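PDB 3BX4: snaclec rhodocytin subunit alpha from Agkistrodon rhodostoma, which triggers platelet aggregation by binding the platelet receptor CLEC1B (CLEC2), leading to Syk recruitment and PLC-gamma-2 activation. Local coordinates for residues V70-R75 with G107-L112; E80-S85 with S94-I99. All blocks are in the same frame, centred on the assembly; numbering follows the deposited sequence.

The two contacts show how a C-type lectin fold pairs a buried sheet with a projecting loop. Interaction 1 joins strands 69-76 and 106-110 in the buried heart of the domain, where backbone hydrogen bonds and apolar packing do the work. Interaction 2 lies within the long loop that connects those same strands, near partner chains; it relies on polar side chains, one bridging water and a small leucine contact, with no strand pairing at all. The centres of the two contacts are about 23 Å apart, their nearest atoms about 7 Å. A sulfate, probably from the crystallisation liquor, lies between Arg75 of interaction 1 and Gln81 of interaction 2.

Interaction 1 (V70-R75 with G107-L112); sequences VWIGLR and GALEKL. With SO4 (sulfate ion), chain J.
Gly107 is gripped by 70-75 at both its N-H and its carbonyl O. Its N donates to Leu74 O (2.8 Å) from above the carbonyl plane, while its O accepts from Ile72 N at 3.2 Å along an almost straight N-H (178°). The same Gly107 O sits at the edge of the Trp71 ring, 3.3 Å from CE3, and with no side chain on Gly107 the CB of Leu74 settles 3.8 Å from its CA. Ile72 and Leu74 flank the corner at Gly73, so Gly107 bonds to both arms of the bend. Leu109 continues the antiparallel pairing in a hydrogen-bonded pair with Val70 (Leu109 N to Val70 O 2.8 Å, Val70 N to Leu109 O 2.9 Å). On the face that carries Val70 and Leu109, the leucine side chain crosses that of Ile72 at about a right angle, CD1 meeting Ile72 CG2 at 3.7 Å; Ile72 CG1 (chi1 54°) stands between N and carbonyl carbon, turning CG2 to the leucine. Val54 and Ile58 of helix 48-59 pack onto Leu109. Arg75 NH1 and NH2 donate to O1 and O4 of a sulfate at the guanidinium edge. Backbone bonds and apolar branches make this buried pairing, with no charged group between the strands.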
loop_
_atom_site.group_PDB
_atom_site.type_symbol
_atom_site.label_atom_id
_atom_site.label_comp_id
_atom_site.label_asym_id
_atom_site.label_seq_id
_atom_site.Cartn_x
_atom_site.Cartn_y
_atom_site.Cartn_z
ATOM N N VAL C 70 -1.841 -14.441 12.440
ATOM C CA VAL C 70 -1.418 -15.150 11.270
ATOM C C VAL C 70 -2.123 -14.428 10.086
ATOM O O VAL C 70 -3.333 -14.310 10.148
ATOM C CB VAL C 70 -1.864 -16.646 11.346
ATOM C CG1 VAL C 70 -1.731 -17.300 9.919
ATOM C CG2 VAL C 70 -1.076 -17.422 12.505
ATOM N N TRP C 71 -1.349 -13.947 9.123
ATOM C CA TRP C 71 -1.965 -13.154 7.977
ATOM C C TRP C 71 -2.792 -14.064 7.154
ATOM O O TRP C 71 -2.414 -15.173 6.870
ATOM C CB TRP C 71 -0.854 -12.592 7.106
ATOM C CG TRP C 71 -0.049 -11.487 7.768
ATOM C CD1 TRP C 71 1.364 -11.430 7.909
ATOM C CD2 TRP C 71 -0.543 -10.277 8.333
ATOM N NE1 TRP C 71 1.715 -10.251 8.489
ATOM C CE2 TRP C 71 0.591 -9.510 8.781
ATOM C CE3 TRP C 71 -1.816 -9.755 8.534
ATOM C CZ2 TRP C 71 0.436 -8.239 9.431
ATOM C CZ3 TRP C 71 -1.988 -8.504 9.107
ATOM C CH2 TRP C 71 -0.847 -7.725 9.570
ATOM N N ILE C 72 -3.927 -13.503 6.648
ATOM C CA ILE C 72 -4.725 -14.164 5.603
ATOM C C ILE C 72 -4.943 -13.067 4.564
ATOM O O ILE C 72 -4.443 -11.960 4.711
ATOM C CB ILE C 72 -6.097 -14.740 6.169
ATOM C CG1 ILE C 72 -6.880 -13.628 6.899
ATOM C CG2 ILE C 72 -5.816 -15.980 7.062
ATOM C CD1 ILE C 72 -8.342 -14.110 7.255
ATOM N N GLY C 73 -5.750 -13.323 3.494
ATOM C CA GLY C 73 -5.652 -12.450 2.327
ATOM C C GLY C 73 -6.591 -11.243 2.279
ATOM O O GLY C 73 -6.774 -10.718 1.183
ATOM N N LEU C 74 -7.135 -10.834 3.429
ATOM C CA LEU C 74 -8.047 -9.685 3.556
ATOM C C LEU C 74 -7.255 -8.416 3.516
ATOM O O LEU C 74 -6.272 -8.234 4.301
ATOM C CB LEU C 74 -8.796 -9.680 4.892
ATOM C CG LEU C 74 -10.035 -10.420 5.061
ATOM C CD1 LEU C 74 -10.263 -10.324 6.596
ATOM C CD2 LEU C 74 -11.149 -9.725 4.170
ATOM N N ARG C 75 -7.628 -7.521 2.595
ATOM C CA ARG C 75 -6.861 -6.303 2.419
ATOM C C ARG C 75 -7.804 -5.169 2.082
ATOM O O ARG C 75 -8.624 -5.303 1.157
ATOM C CB ARG C 75 -5.847 -6.499 1.284
ATOM C CG ARG C 75 -4.855 -5.384 1.010
ATOM C CD ARG C 75 -3.849 -5.236 2.160
ATOM N NE ARG C 75 -2.749 -4.361 1.769
ATOM C CZ ARG C 75 -2.686 -3.062 2.049
ATOM N NH1 ARG C 75 -3.649 -2.474 2.777
ATOM N NH2 ARG C 75 -1.631 -2.339 1.617
ATOM N N GLY C 107 -5.874 -7.985 7.021
ATOM C CA GLY C 107 -6.577 -8.917 7.872
ATOM C C GLY C 107 -5.745 -10.134 8.381
ATOM O O GLY C 107 -4.908 -10.683 7.669
ATOM N N ALA C 108 -6.090 -10.601 9.575
ATOM C CA ALA C 108 -5.355 -11.697 10.198
ATOM C C ALA C 108 -6.307 -12.570 11.022
ATOM O O ALA C 108 -7.409 -12.085 11.410
ATOM C CB ALA C 108 -4.278 -11.056 11.124
ATOM N N LEU C 109 -5.843 -13.783 11.342
ATOM C CA LEU C 109 -6.479 -14.638 12.331
ATOM C C LEU C 109 -5.694 -14.417 13.612
ATOM O O LEU C 109 -4.503 -14.124 13.534
ATOM C CB LEU C 109 -6.443 -16.110 11.912
ATOM C CG LEU C 109 -7.268 -16.321 10.609
ATOM C CD1 LEU C 109 -7.041 -17.711 10.052
ATOM C CD2 LEU C 109 -8.767 -15.994 10.901
ATOM N N GLU C 110 -6.351 -14.537 14.745
ATOM C CA GLU C 110 -5.613 -14.237 15.975
ATOM C C GLU C 110 -5.702 -15.346 17.024
ATOM O O GLU C 110 -6.742 -15.989 17.158
ATOM C CB GLU C 110 -6.098 -12.888 16.508
ATOM C CG GLU C 110 -7.346 -13.018 17.177
ATOM C CD GLU C 110 -7.827 -11.778 17.938
ATOM O OE1 GLU C 110 -9.069 -11.671 18.024
ATOM O OE2 GLU C 110 -7.035 -10.943 18.424
ATOM N N LYS C 111 -4.587 -15.616 17.717
ATOM C CA LYS C 111 -4.554 -16.680 18.709
ATOM C C LYS C 111 -5.611 -16.512 19.796
ATOM O O LYS C 111 -6.194 -17.519 20.259
ATOM C CB LYS C 111 -3.152 -16.701 19.332
ATOM C CG LYS C 111 -2.845 -17.883 20.249
ATOM C CD LYS C 111 -1.491 -17.666 20.923
ATOM C CE LYS C 111 -1.004 -18.939 21.624
ATOM N NZ LYS C 111 0.096 -18.579 22.579
ATOM N N LEU C 112 -5.871 -15.265 20.173
ATOM C CA LEU C 112 -6.770 -14.960 21.284
ATOM C C LEU C 112 -8.148 -15.552 21.032
ATOM O O LEU C 112 -8.831 -15.994 21.965
ATOM C CB LEU C 112 -6.885 -13.439 21.443
ATOM C CG LEU C 112 -7.807 -12.893 22.538
ATOM C CD1 LEU C 112 -7.458 -13.515 23.885
ATOM C CD2 LEU C 112 -7.629 -11.381 22.552
HETATM S S SO4 J . -2.114 1.151 2.799
HETATM O O1 SO4 J . -2.735 0.092 3.600
HETATM O O2 SO4 J . -1.286 1.961 3.720
HETATM O O3 SO4 J . -3.104 2.000 2.148
HETATM O O4 SO4 J . -1.314 0.548 1.749
#

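Interaction 2 (E80-S85 with S94-I99); sequences EQQCSS and SYENLI
Gln82 and Leu98 bring together two stretches of the long loop of this C-type lectin fold, the loop that in snaclecs reaches across to the partner subunit; here Cys83 makes the interchain disulfide to the beta chain. The close-packed part is small. Leu98 CD1 touches Gln81 CB at 3.7 Å and Gln82 CG at 3.9 Å, the Gln82 and Leu98 side chains crossing at about a right angle. Gln82 is folded back on its own chain (chi1 66°, chi2 77°), and its amide is held from both ends: OE1 accepts from Ser84 N at 3.0 Å, from above the amide plane, and NE2 donates to Ser84 O at 2.9 Å. The longer NE2 bond to Glu96 OE1, 3.3 Å, lies close to the amide plane and meets the carboxylate on its anti side, so three bonds fix the rotation of the amide and the buried Glu96 is reached by a group already in position.

The other side is looser and wetter. Glu80 and Glu96 carboxylates stay 4.1 Å apart, OE1 to OE1, with planes turned 62° from each other. Arg34 of the second subunit makes a salt bridge to Glu80 and a weak, long ion pair with Glu96, which probably eases the repulsion. Between the two acids a water donates to Glu80 OE1 and Glu96 OE2 and accepts from Gln81 N, 2.8 Å away.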
loop_
_atom_site.group_PDB
_atom_site.type_symbol
_atom_site.label_atom_id
_atom_site.label_comp_id
_atom_site.label_asym_id
_atom_site.label_seq_id
_atom_site.Cartn_x
_atom_site.Cartn_y
_atom_site.Cartn_z
ATOM N N GLU C 80 -7.690 5.749 1.741
ATOM C CA GLU C 80 -7.592 6.543 2.972
ATOM C C GLU C 80 -6.951 5.733 4.105
ATOM O O GLU C 80 -7.066 4.495 4.130
ATOM C CB GLU C 80 -8.958 7.052 3.417
ATOM C CG GLU C 80 -9.604 8.035 2.386
ATOM C CD GLU C 80 -8.696 9.228 2.006
ATOM O OE1 GLU C 80 -8.175 9.918 2.911
ATOM O OE2 GLU C 80 -8.530 9.490 0.779
ATOM N N GLN C 81 -6.297 6.439 5.012
ATOM C CA GLN C 81 -5.665 5.779 6.134
ATOM C C GLN C 81 -6.602 5.480 7.322
ATOM O O GLN C 81 -6.247 4.738 8.283
ATOM C CB GLN C 81 -4.408 6.578 6.535
ATOM C CG GLN C 81 -3.316 6.526 5.422
ATOM C CD GLN C 81 -2.735 5.102 5.210
ATOM O OE1 GLN C 81 -2.614 4.618 4.077
ATOM N NE2 GLN C 81 -2.425 4.419 6.305
ATOM N N GLN C 82 -7.799 6.043 7.281
ATOM C CA GLN C 82 -8.858 5.730 8.227
ATOM C C GLN C 82 -10.125 5.899 7.347
ATOM O O GLN C 82 -10.149 6.764 6.428
ATOM C CB GLN C 82 -8.780 6.615 9.517
ATOM C CG GLN C 82 -9.042 8.110 9.317
ATOM C CD GLN C 82 -10.535 8.347 9.164
ATOM O OE1 GLN C 82 -11.333 7.516 9.609
ATOM N NE2 GLN C 82 -10.919 9.459 8.505
ATOM N N CYS C 83 -11.123 5.058 7.551
ATOM C CA CYS C 83 -12.173 4.940 6.505
ATOM C C CYS C 83 -13.480 5.641 6.812
ATOM O O CYS C 83 -14.454 5.404 6.111
ATOM C CB CYS C 83 -12.468 3.485 6.158
ATOM S SG CYS C 83 -10.929 2.549 5.817
ATOM N N SER C 84 -13.519 6.468 7.851
ATOM C CA SER C 84 -14.675 7.362 8.083
ATOM C C SER C 84 -14.476 8.673 7.345
ATOM O O SER C 84 -13.660 9.492 7.707
ATOM C CB SER C 84 -14.869 7.581 9.570
ATOM O OG SER C 84 -15.182 6.343 10.122
ATOM N N SER C 85 -15.249 8.895 6.299
ATOM C CA SER C 85 -15.049 10.113 5.545
ATOM C C SER C 85 -15.920 11.293 5.993
ATOM O O SER C 85 -15.782 12.383 5.417
ATOM C CB SER C 85 -15.261 9.867 4.073
ATOM O OG SER C 85 -16.612 9.481 3.885
ATOM N N SER C 94 -11.171 16.429 5.791
ATOM C CA SER C 94 -10.115 16.958 4.891
ATOM C C SER C 94 -8.800 16.876 5.692
ATOM O O SER C 94 -8.061 15.895 5.584
ATOM C CB SER C 94 -10.460 18.404 4.484
ATOM O OG SER C 94 -10.604 19.269 5.662
ATOM N N TYR C 95 -8.579 17.835 6.576
ATOM C CA TYR C 95 -7.515 17.737 7.566
ATOM C C TYR C 95 -7.561 16.406 8.283
ATOM O O TYR C 95 -8.642 15.940 8.692
ATOM C CB TYR C 95 -7.566 18.907 8.569
ATOM C CG TYR C 95 -6.673 18.765 9.769
ATOM C CD1 TYR C 95 -5.338 19.183 9.738
ATOM C CD2 TYR C 95 -7.180 18.283 10.958
ATOM C CE1 TYR C 95 -4.504 19.049 10.884
ATOM C CE2 TYR C 95 -6.396 18.183 12.109
ATOM C CZ TYR C 95 -5.041 18.544 12.062
ATOM O OH TYR C 95 -4.225 18.410 13.206
ATOM N N GLU C 96 -6.373 15.793 8.487
ATOM C CA GLU C 96 -6.237 14.569 9.278
ATOM C C GLU C 96 -4.900 14.658 9.936
ATOM O O GLU C 96 -3.965 15.151 9.334
ATOM C CB GLU C 96 -6.225 13.288 8.413
ATOM C CG GLU C 96 -7.488 12.956 7.633
ATOM C CD GLU C 96 -7.404 11.607 6.931
ATOM O OE1 GLU C 96 -8.457 10.921 6.907
ATOM O OE2 GLU C 96 -6.324 11.241 6.377
ATOM N N ASN C 97 -4.773 14.138 11.132
ATOM C CA ASN C 97 -3.470 14.140 11.744
ATOM C C ASN C 97 -3.080 12.744 12.168
ATOM O O ASN C 97 -3.079 12.425 13.344
ATOM C CB ASN C 97 -3.330 15.163 12.866
ATOM C CG ASN C 97 -1.865 15.296 13.361
ATOM O OD1 ASN C 97 -1.592 15.941 14.385
ATOM N ND2 ASN C 97 -0.981 14.612 12.733
ATOM N N LEU C 98 -2.718 11.941 11.158
ATOM C CA LEU C 98 -2.408 10.523 11.356
ATOM C C LEU C 98 -0.896 10.218 11.425
ATOM O O LEU C 98 -0.474 9.086 11.190
ATOM C CB LEU C 98 -3.098 9.671 10.279
ATOM C CG LEU C 98 -4.661 9.721 10.356
ATOM C CD1 LEU C 98 -5.279 9.134 9.087
ATOM C CD2 LEU C 98 -5.173 8.943 11.554
ATOM N N ILE C 99 -0.097 11.254 11.700
ATOM C CA ILE C 99 1.334 11.143 11.407
ATOM C C ILE C 99 2.041 10.144 12.330
ATOM O O ILE C 99 3.059 9.563 11.960
ATOM C CB ILE C 99 2.036 12.514 11.443
ATOM C CG1 ILE C 99 1.852 13.181 12.790
ATOM C CG2 ILE C 99 1.518 13.415 10.305
ATOM C CD1 ILE C 99 2.687 14.439 12.935
HETATM O O HOH W 1 -5.906 9.121 4.483
#